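Local structure of glycoside hydrolase family 61 protein (Myceliophthora thermophila, 5UFV) at residues A[26-34]-A[48-58]; A[140-148]-A[220-228]. The protein uses a copper centre and a reductant to cleave cellulose oxidatively, oxidising C1 at the glycosidic bonds of crystalline and amorphous chains with O2 or H2O2 as cosubstrate. One frame throughout, in Å; residues are numbered along the deposited sequence.

Contact 1 of 2, residues A[26-34]-A[48-58]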
loop_
_atom_site.group_PDB
_atom_site.type_symbol
_atom_site.label_atom_id
_atom_site.label_comp_id
_atom_site.label_asym_id
_atom_site.label_seq_id
_atom_site.Cartn_x
_atom_site.Cartn_y
_atom_site.Cartn_z
ATOM N N ASP A 26 18.360 -4.923 -12.604
ATOM C CA ASP A 26 18.283 -4.583 -11.178
ATOM C C ASP A 26 17.249 -3.483 -10.889
ATOM O O ASP A 26 17.264 -2.440 -11.539
ATOM C CB ASP A 26 19.651 -4.129 -10.669
ATOM C CG ASP A 26 20.677 -5.278 -10.565
ATOM O OD1 ASP A 26 20.281 -6.459 -10.544
ATOM O OD2 ASP A 26 21.907 -4.983 -10.506
ATOM N N VAL A 27 16.365 -3.717 -9.920
ATOM C CA VAL A 27 15.390 -2.701 -9.489
ATOM C C VAL A 27 15.233 -2.627 -7.962
ATOM O O VAL A 27 15.833 -3.397 -7.235
ATOM C CB VAL A 27 14.010 -2.901 -10.182
ATOM C CG1 VAL A 27 14.100 -2.670 -11.708
ATOM C CG2 VAL A 27 13.434 -4.288 -9.887
ATOM N N ILE A 28 14.466 -1.662 -7.464
ATOM C CA ILE A 28 14.219 -1.542 -6.008
ATOM C C ILE A 28 12.971 -2.336 -5.562
ATOM O O ILE A 28 12.788 -2.626 -4.378
ATOM C CB ILE A 28 14.098 -0.073 -5.561
ATOM C CG1 ILE A 28 12.868 0.599 -6.184
ATOM C CG2 ILE A 28 15.345 0.731 -5.928
ATOM C CD1 ILE A 28 12.436 1.861 -5.457
ATOM N N GLN A 29 12.146 -2.705 -6.542
ATOM C CA GLN A 29 10.847 -3.328 -6.319
ATOM C C GLN A 29 10.914 -4.867 -6.301
ATOM O O GLN A 29 11.584 -5.482 -7.143
ATOM C CB GLN A 29 9.871 -2.880 -7.424
ATOM C CG GLN A 29 8.404 -3.078 -7.082
ATOM C CD GLN A 29 7.466 -2.683 -8.217
ATOM O OE1 GLN A 29 7.696 -3.039 -9.376
ATOM N NE2 GLN A 29 6.417 -1.950 -7.899
ATOM N N TRP A 30 10.189 -5.467 -5.358
ATOM C CA TRP A 30 10.033 -6.911 -5.267
ATOM C C TRP A 30 9.142 -7.378 -6.400
ATOM O O TRP A 30 8.332 -6.628 -6.899
ATOM C CB TRP A 30 9.421 -7.288 -3.916
ATOM C CG TRP A 30 10.378 -7.211 -2.780
ATOM C CD1 TRP A 30 11.450 -6.378 -2.658
ATOM C CD2 TRP A 30 10.336 -7.972 -1.585
ATOM N NE1 TRP A 30 12.106 -6.597 -1.454
ATOM C CE2 TRP A 30 11.427 -7.571 -0.781
ATOM C CE3 TRP A 30 9.487 -8.969 -1.111
ATOM C CZ2 TRP A 30 11.685 -8.132 0.438
ATOM C CZ3 TRP A 30 9.749 -9.519 0.112
ATOM C CH2 TRP A 30 10.838 -9.111 0.865
ATOM N N GLN A 31 9.306 -8.623 -6.811
ATOM C CA GLN A 31 8.670 -9.110 -8.026
ATOM C C GLN A 31 7.176 -9.158 -7.808
ATOM O O GLN A 31 6.698 -9.299 -6.700
ATOM C CB GLN A 31 9.159 -10.519 -8.406
ATOM C CG GLN A 31 10.669 -10.715 -8.516
ATOM C CD GLN A 31 11.332 -11.027 -7.175
ATOM O OE1 GLN A 31 10.787 -10.716 -6.100
ATOM N NE2 GLN A 31 12.508 -11.635 -7.223
ATOM N N TRP A 32 6.439 -9.036 -8.886
ATOM C CA TRP A 32 5.001 -9.223 -8.871
ATOM C C TRP A 32 4.685 -9.888 -10.206
ATOM O O TRP A 32 5.452 -9.705 -11.160
ATOM C CB TRP A 32 4.265 -7.904 -8.666
ATOM C CG TRP A 32 4.706 -6.780 -9.545
ATOM C CD1 TRP A 32 5.714 -5.920 -9.298
ATOM C CD2 TRP A 32 4.133 -6.389 -10.802
ATOM N NE1 TRP A 32 5.815 -5.010 -10.320
ATOM C CE2 TRP A 32 4.858 -5.272 -11.257
ATOM C CE3 TRP A 32 3.083 -6.880 -11.585
ATOM C CZ2 TRP A 32 4.574 -4.614 -12.451
ATOM C CZ3 TRP A 32 2.794 -6.222 -12.813
ATOM C CH2 TRP A 32 3.548 -5.095 -13.220
ATOM N N PRO A 33 3.633 -10.723 -10.252
ATOM C CA PRO A 33 3.439 -11.611 -11.408
ATOM C C PRO A 33 2.635 -10.985 -12.556
ATOM O O PRO A 33 2.858 -11.313 -13.724
ATOM C CB PRO A 33 2.665 -12.799 -10.803
ATOM C CG PRO A 33 1.838 -12.195 -9.712
ATOM C CD PRO A 33 2.618 -10.976 -9.201
ATOM N N ASP A 34 1.700 -10.106 -12.221
ATOM C CA ASP A 34 0.753 -9.574 -13.199
ATOM C C ASP A 34 -0.205 -8.676 -12.430
ATOM O O ASP A 34 0.064 -8.320 -11.286
ATOM C CB ASP A 34 0.033 -10.711 -13.948
ATOM C CG ASP A 34 -0.654 -11.714 -12.991
ATOM O OD1 ASP A 34 -1.259 -11.261 -11.948
ATOM O OD2 ASP A 34 -0.567 -12.951 -13.271
ATOM N N CYS A 48 3.594 -9.075 -0.441
ATOM C CA CYS A 48 4.321 -8.407 -1.508
ATOM C C CYS A 48 4.015 -9.072 -2.835
ATOM O O CYS A 48 4.865 -9.116 -3.728
ATOM C CB CYS A 48 5.826 -8.477 -1.226
ATOM S SG CYS A 48 6.401 -7.519 0.213
ATOM N N ASN A 49 2.787 -9.575 -2.970
ATOM C CA ASN A 49 2.334 -10.204 -4.204
ATOM C C ASN A 49 3.290 -11.307 -4.619
ATOM O O ASN A 49 3.550 -11.485 -5.807
ATOM C CB ASN A 49 2.202 -9.154 -5.318
ATOM C CG ASN A 49 1.029 -9.392 -6.248
ATOM O OD1 ASN A 49 0.526 -10.486 -6.394
ATOM N ND2 ASN A 49 0.618 -8.352 -6.904
ATOM N N GLY A 50 3.821 -12.034 -3.633
ATOM C CA GLY A 50 4.678 -13.202 -3.885
ATOM C C GLY A 50 6.133 -12.906 -4.223
ATOM O O GLY A 50 6.904 -13.823 -4.399
ATOM N N GLY A 51 6.526 -11.640 -4.318
ATOM C CA GLY A 51 7.947 -11.279 -4.499
ATOM C C GLY A 51 8.802 -11.790 -3.342
ATOM O O GLY A 51 8.299 -12.152 -2.268
ATOM N N THR A 52 10.100 -11.843 -3.574
ATOM C CA THR A 52 11.043 -12.362 -2.585
ATOM C C THR A 52 12.137 -11.394 -2.270
ATOM O O THR A 52 12.800 -11.552 -1.250
ATOM C CB THR A 52 11.752 -13.617 -3.095
ATOM O OG1 THR A 52 12.223 -13.382 -4.426
ATOM C CG2 THR A 52 10.800 -14.827 -3.077
ATOM N N GLY A 53 12.349 -10.402 -3.140
ATOM C CA GLY A 53 13.410 -9.443 -2.927
ATOM C C GLY A 53 13.771 -8.647 -4.142
ATOM O O GLY A 53 13.124 -8.726 -5.171
ATOM N N ALA A 54 14.839 -7.884 -3.995
ATOM C CA ALA A 54 15.305 -6.984 -5.025
ATOM C C ALA A 54 16.762 -6.588 -4.785
ATOM O O ALA A 54 17.215 -6.604 -3.654
ATOM C CB ALA A 54 14.422 -5.754 -5.060
ATOM N N ALA A 55 17.465 -6.184 -5.844
ATOM C CA ALA A 55 18.918 -5.951 -5.792
ATOM C C ALA A 55 19.285 -4.554 -5.300
ATOM O O ALA A 55 20.355 -4.358 -4.680
ATOM C CB ALA A 55 19.531 -6.189 -7.166
ATOM N N LEU A 56 18.419 -3.592 -5.593
ATOM C CA LEU A 56 18.694 -2.197 -5.286
ATOM C C LEU A 56 17.781 -1.623 -4.207
ATOM O O LEU A 56 16.771 -2.213 -3.866
ATOM C CB LEU A 56 18.521 -1.354 -6.548
ATOM C CG LEU A 56 19.329 -1.809 -7.751
ATOM C CD1 LEU A 56 19.105 -0.858 -8.928
ATOM C CD2 LEU A 56 20.815 -1.949 -7.413
ATOM N N TYR A 57 18.153 -0.438 -3.733
ATOM C CA TYR A 57 17.390 0.357 -2.771
ATOM C C TYR A 57 17.416 1.829 -3.213
ATOM O O TYR A 57 18.324 2.255 -3.918
ATOM C CB TYR A 57 18.000 0.260 -1.376
ATOM C CG TYR A 57 19.471 0.590 -1.373
ATOM C CD1 TYR A 57 19.899 1.907 -1.322
ATOM C CD2 TYR A 57 20.445 -0.426 -1.481
ATOM C CE1 TYR A 57 21.252 2.221 -1.348
ATOM C CE2 TYR A 57 21.788 -0.124 -1.508
ATOM C CZ TYR A 57 22.184 1.203 -1.441
ATOM O OH TYR A 57 23.515 1.538 -1.476
ATOM N N ALA A 58 16.401 2.589 -2.820
ATOM C CA ALA A 58 16.426 4.031 -2.978
ATOM C C ALA A 58 16.871 4.664 -1.649
ATOM O O ALA A 58 16.480 4.198 -0.583
ATOM C CB ALA A 58 15.045 4.522 -3.366
HETATM O O HOH W 1 16.549 -6.503 -8.662
HETATM O O HOH W 2 12.842 -7.612 -7.785
HETATM O O HOH W 3 -1.351 -7.986 -9.140
#
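Trp30 lies with one face of its indole against the bare CA of Gly53, which sits 3.4 Å from the centroid of the five-membered ring and 8° off its normal, a CH-pi contact. Thr52 C lies over the same face, Ala54 CB meets CD1, and Cys48 SG comes obliquely to CE3 at 3.7 Å. A methyl group on Gly51 would collide with Gln31 O and Trp30 CB. Ala54 fills a second hollow: its CB sits among the carbonyl oxygens of Val27 and Gln29, 3.5 Å from each O. Cutting Trp30 back to an alanine is likely to uncover Gly53 and the Cys48 sulfur and to leave Gln174 OE1 without the indole NE1.

Gln31 grips the backbone just after the type I' turn from Cys48 to Gly51. Bent at chi2 (85°), its chain brings OE1 to Thr52 N at 2.9 Å in a nearly straight bond (169°), the donor tilted from the carbonyl plane; Gly53 N adds a weak second bond to the same oxygen. Leu56 N bonds Val27 O at 3.1 Å, and Leu56 CG packs on Asp26 CB at 3.7 Å. Ile28 CG2 rests on Leu56 CB at 3.8 Å, while Pro33 CD meets Asn49 OD1. Two waters bridge Val27 N to Ala55 N and Gln29 O to Gly53 O.

The segments lie before and after the short helix 45-48, in the long connection from strand 12-15 to strand 58-60. Trp30, Ile28 and Gln29 touch strand 167-177, where Cys172 forms a disulfide with Cys48; Ile28 also reaches strands 4-9 and 12-15.

Contact 2 of 2, residues A[140-148]-A[220-228]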
loop_
_atom_site.group_PDB
_atom_site.type_symbol
_atom_site.label_atom_id
_atom_site.label_comp_id
_atom_site.label_asym_id
_atom_site.label_seq_id
_atom_site.Cartn_x
_atom_site.Cartn_y
_atom_site.Cartn_z
ATOM N N SER A 140 3.484 10.099 -0.558
ATOM C CA SER A 140 3.466 9.970 0.887
ATOM C C SER A 140 4.799 10.486 1.448
ATOM O O SER A 140 5.851 10.223 0.880
ATOM C CB SER A 140 3.304 8.507 1.279
ATOM O OG SER A 140 2.080 7.958 0.831
ATOM N N LYS A 141 4.753 11.218 2.557
ATOM C CA LYS A 141 5.959 11.603 3.274
ATOM C C LYS A 141 6.418 10.475 4.162
ATOM O O LYS A 141 5.623 9.910 4.870
ATOM C CB LYS A 141 5.713 12.828 4.141
ATOM C CG LYS A 141 5.758 14.096 3.337
ATOM C CD LYS A 141 5.479 15.332 4.176
ATOM C CE LYS A 141 5.427 16.537 3.241
ATOM N NZ LYS A 141 5.021 17.783 3.932
ATOM N N ILE A 142 7.709 10.162 4.119
ATOM C CA ILE A 142 8.336 9.317 5.128
ATOM C C ILE A 142 8.281 10.028 6.478
ATOM O O ILE A 142 8.833 11.103 6.620
ATOM C CB ILE A 142 9.808 9.040 4.787
ATOM C CG1 ILE A 142 9.892 8.178 3.525
ATOM C CG2 ILE A 142 10.506 8.346 5.950
ATOM C CD1 ILE A 142 11.303 7.952 3.003
ATOM N N PRO A 143 7.629 9.421 7.475
ATOM C CA PRO A 143 7.377 10.094 8.755
ATOM C C PRO A 143 8.619 10.724 9.361
ATOM O O PRO A 143 9.691 10.115 9.298
ATOM C CB PRO A 143 6.890 8.973 9.675
ATOM C CG PRO A 143 6.490 7.854 8.784
ATOM C CD PRO A 143 7.169 8.023 7.466
ATOM N N ASP A 144 8.456 11.912 9.956
ATOM C CA ASP A 144 9.560 12.622 10.630
ATOM C C ASP A 144 10.142 11.857 11.828
ATOM O O ASP A 144 9.403 11.289 12.647
ATOM C CB ASP A 144 9.109 14.008 11.127
ATOM C CG ASP A 144 8.702 14.939 9.994
ATOM O OD1 ASP A 144 9.370 14.956 8.924
ATOM O OD2 ASP A 144 7.702 15.661 10.186
ATOM N N GLY A 145 11.469 11.881 11.922
ATOM C CA GLY A 145 12.196 11.247 13.003
ATOM C C GLY A 145 12.449 9.756 12.857
ATOM O O GLY A 145 13.105 9.165 13.714
ATOM N N LEU A 146 11.954 9.131 11.788
ATOM C CA LEU A 146 12.048 7.673 11.649
ATOM C C LEU A 146 13.481 7.185 11.785
ATOM O O LEU A 146 14.369 7.694 11.124
ATOM C CB LEU A 146 11.523 7.249 10.287
ATOM C CG LEU A 146 11.280 5.776 9.982
ATOM C CD1 LEU A 146 10.293 5.161 10.966
ATOM C CD2 LEU A 146 10.764 5.633 8.566
ATOM N N ALA A 147 13.716 6.202 12.643
ATOM C CA ALA A 147 15.081 5.700 12.826
ATOM C C ALA A 147 15.617 5.220 11.497
ATOM O O ALA A 147 14.860 4.654 10.705
ATOM C CB ALA A 147 15.121 4.566 13.841
ATOM N N PRO A 148 16.917 5.427 11.256
ATOM C CA PRO A 148 17.538 5.020 10.009
ATOM C C PRO A 148 17.575 3.517 9.846
ATOM O O PRO A 148 17.600 2.806 10.839
ATOM C CB PRO A 148 18.982 5.525 10.150
ATOM C CG PRO A 148 19.222 5.576 11.616
ATOM C CD PRO A 148 17.903 5.964 12.210
ATOM N N PRO A 220 -9.007 -0.239 7.180
ATOM C CA PRO A 220 -8.429 -1.341 7.960
ATOM C C PRO A 220 -6.989 -1.114 8.369
ATOM O O PRO A 220 -6.324 -0.227 7.845
ATOM C CB PRO A 220 -8.516 -2.540 7.026
ATOM C CG PRO A 220 -8.723 -1.988 5.668
ATOM C CD PRO A 220 -9.378 -0.646 5.814
ATOM N N GLY A 221 -6.534 -1.921 9.318
ATOM C CA GLY A 221 -5.202 -1.803 9.881
ATOM C C GLY A 221 -5.167 -0.802 11.035
ATOM O O GLY A 221 -6.174 -0.157 11.320
ATOM N N PRO A 222 -3.995 -0.651 11.681
ATOM C CA PRO A 222 -3.802 0.236 12.815
ATOM C C PRO A 222 -3.801 1.696 12.403
ATOM O O PRO A 222 -3.662 1.979 11.223
ATOM C CB PRO A 222 -2.407 -0.155 13.354
ATOM C CG PRO A 222 -2.001 -1.383 12.609
ATOM C CD PRO A 222 -2.746 -1.335 11.312
ATOM N N PRO A 223 -3.934 2.624 13.379
ATOM C CA PRO A 223 -3.811 4.053 13.087
ATOM C C PRO A 223 -2.509 4.344 12.391
ATOM O O PRO A 223 -1.552 3.616 12.571
ATOM C CB PRO A 223 -3.786 4.712 14.477
ATOM C CG PRO A 223 -3.531 3.608 15.454
ATOM C CD PRO A 223 -4.079 2.364 14.824
ATOM N N VAL A 224 -2.467 5.422 11.625
ATOM C CA VAL A 224 -1.253 5.814 10.920
ATOM C C VAL A 224 -0.170 6.296 11.876
ATOM O O VAL A 224 -0.451 7.078 12.774
ATOM C CB VAL A 224 -1.549 6.965 9.934
ATOM C CG1 VAL A 224 -0.266 7.483 9.271
ATOM C CG2 VAL A 224 -2.572 6.521 8.891
ATOM N N PHE A 225 1.071 5.882 11.630
ATOM C CA PHE A 225 2.217 6.418 12.355
ATOM C C PHE A 225 2.720 7.741 11.785
ATOM O O PHE A 225 3.100 7.808 10.620
ATOM C CB PHE A 225 3.352 5.411 12.342
ATOM C CG PHE A 225 4.533 5.840 13.132
ATOM C CD1 PHE A 225 4.406 6.126 14.475
ATOM C CD2 PHE A 225 5.759 5.986 12.536
ATOM C CE1 PHE A 225 5.497 6.546 15.222
ATOM C CE2 PHE A 225 6.856 6.403 13.261
ATOM C CZ PHE A 225 6.729 6.676 14.611
ATOM N N LYS A 226 2.760 8.774 12.626
ATOM C CA LYS A 226 3.083 10.156 12.214
ATOM C C LYS A 226 4.518 10.597 12.517
ATOM O O LYS A 226 5.014 11.545 11.913
ATOM C CB LYS A 226 2.167 11.152 12.934
ATOM C CG LYS A 226 0.682 10.921 12.750
ATOM C CD LYS A 226 0.169 11.447 11.411
ATOM C CE LYS A 226 -1.352 11.290 11.351
ATOM N NZ LYS A 226 -2.010 12.026 10.236
ATOM N N GLY A 227 5.157 9.947 13.485
ATOM C CA GLY A 227 6.508 10.306 13.900
ATOM C C GLY A 227 6.469 11.437 14.896
ATOM O O GLY A 227 5.768 11.362 15.913
ATOM N N THR A 228 7.198 12.504 14.577
ATOM C CA THR A 228 7.439 13.604 15.515
ATOM C C THR A 228 7.177 14.982 14.877
ATOM O O THR A 228 6.049 15.304 14.481
ATOM C CB THR A 228 8.894 13.535 16.043
ATOM O OG1 THR A 228 9.815 13.490 14.947
ATOM C CG2 THR A 228 9.103 12.286 16.876
#
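Asp144 and Gly227 bring their backbones to a CA-CA separation of 5.0 Å, where a type II beta turn from Pro143 to Leu146 meets the last modelled residues of the chain. The turn follows strand 136-141, an outer strand of the four-stranded antiparallel sheet in the beta-sandwich of the AA9 family, and leads toward strand 149-159 of the six-stranded sheet. Gly145 supplies the positive phi (82°) expected at the third position of such a turn.

The apolar part of the interface is a shallow one, in keeping with only 259 Å² buried between the segments. Pro143 presents the CB and CG of its ring to segment 220-228: CG lies 3.9 Å from Phe225 O and 4.3 Å from Phe225 CD2, while CB faces Lys226 O. Leu146 CD1 comes to Phe225 CE2 at 4.3 Å, and both aliphatic groups approach the aromatic ring obliquely. Phe225 has CG anti to the backbone N (chi1 -176°), which carries the ring back toward Pro143 and Leu146. The chain also folds over its own aromatic residue, since Gly227 N lies 3.7 Å above the plane of the Phe225 ring, over its centre.

Beyond the segments, Phe225 makes an edge-to-face contact with Tyr189 and touches Pro185. Val224 touches Glu106 of strand 101-107, while Pro143 and Leu146 connect the turn to Ile104 and Phe102 of the same strand.

At the end of the model the polar contacts are weak and Thr228 is poorly ordered: its N and OG1 each make a weak hydrogen bond to Asp144 O, both at 3.2 Å, and Gly227 CA adds a CA-H...O contact to that same oxygen.

Contacts 1 and 2 follow one another along the chain without overlapping. Their centres are 22 Å apart and their nearest atoms about 7 Å apart, so they do not touch. Contact 1 joins two loop segments; contact 2 joins a turn to the last modelled residues. The amounts differ too: 812 Å² is buried between the segments of contact 1, against 259 Å² in contact 2. Contact 1 lies near the copper site without ligating the metal, the side chain of Asp34 about 10 Å from the copper ion and that of Asn49 about 6 Å from the side chain of the copper ligand Tyr169. Contact 2 lies away from the annotated sites, and its geometry gives no direct link to the metal.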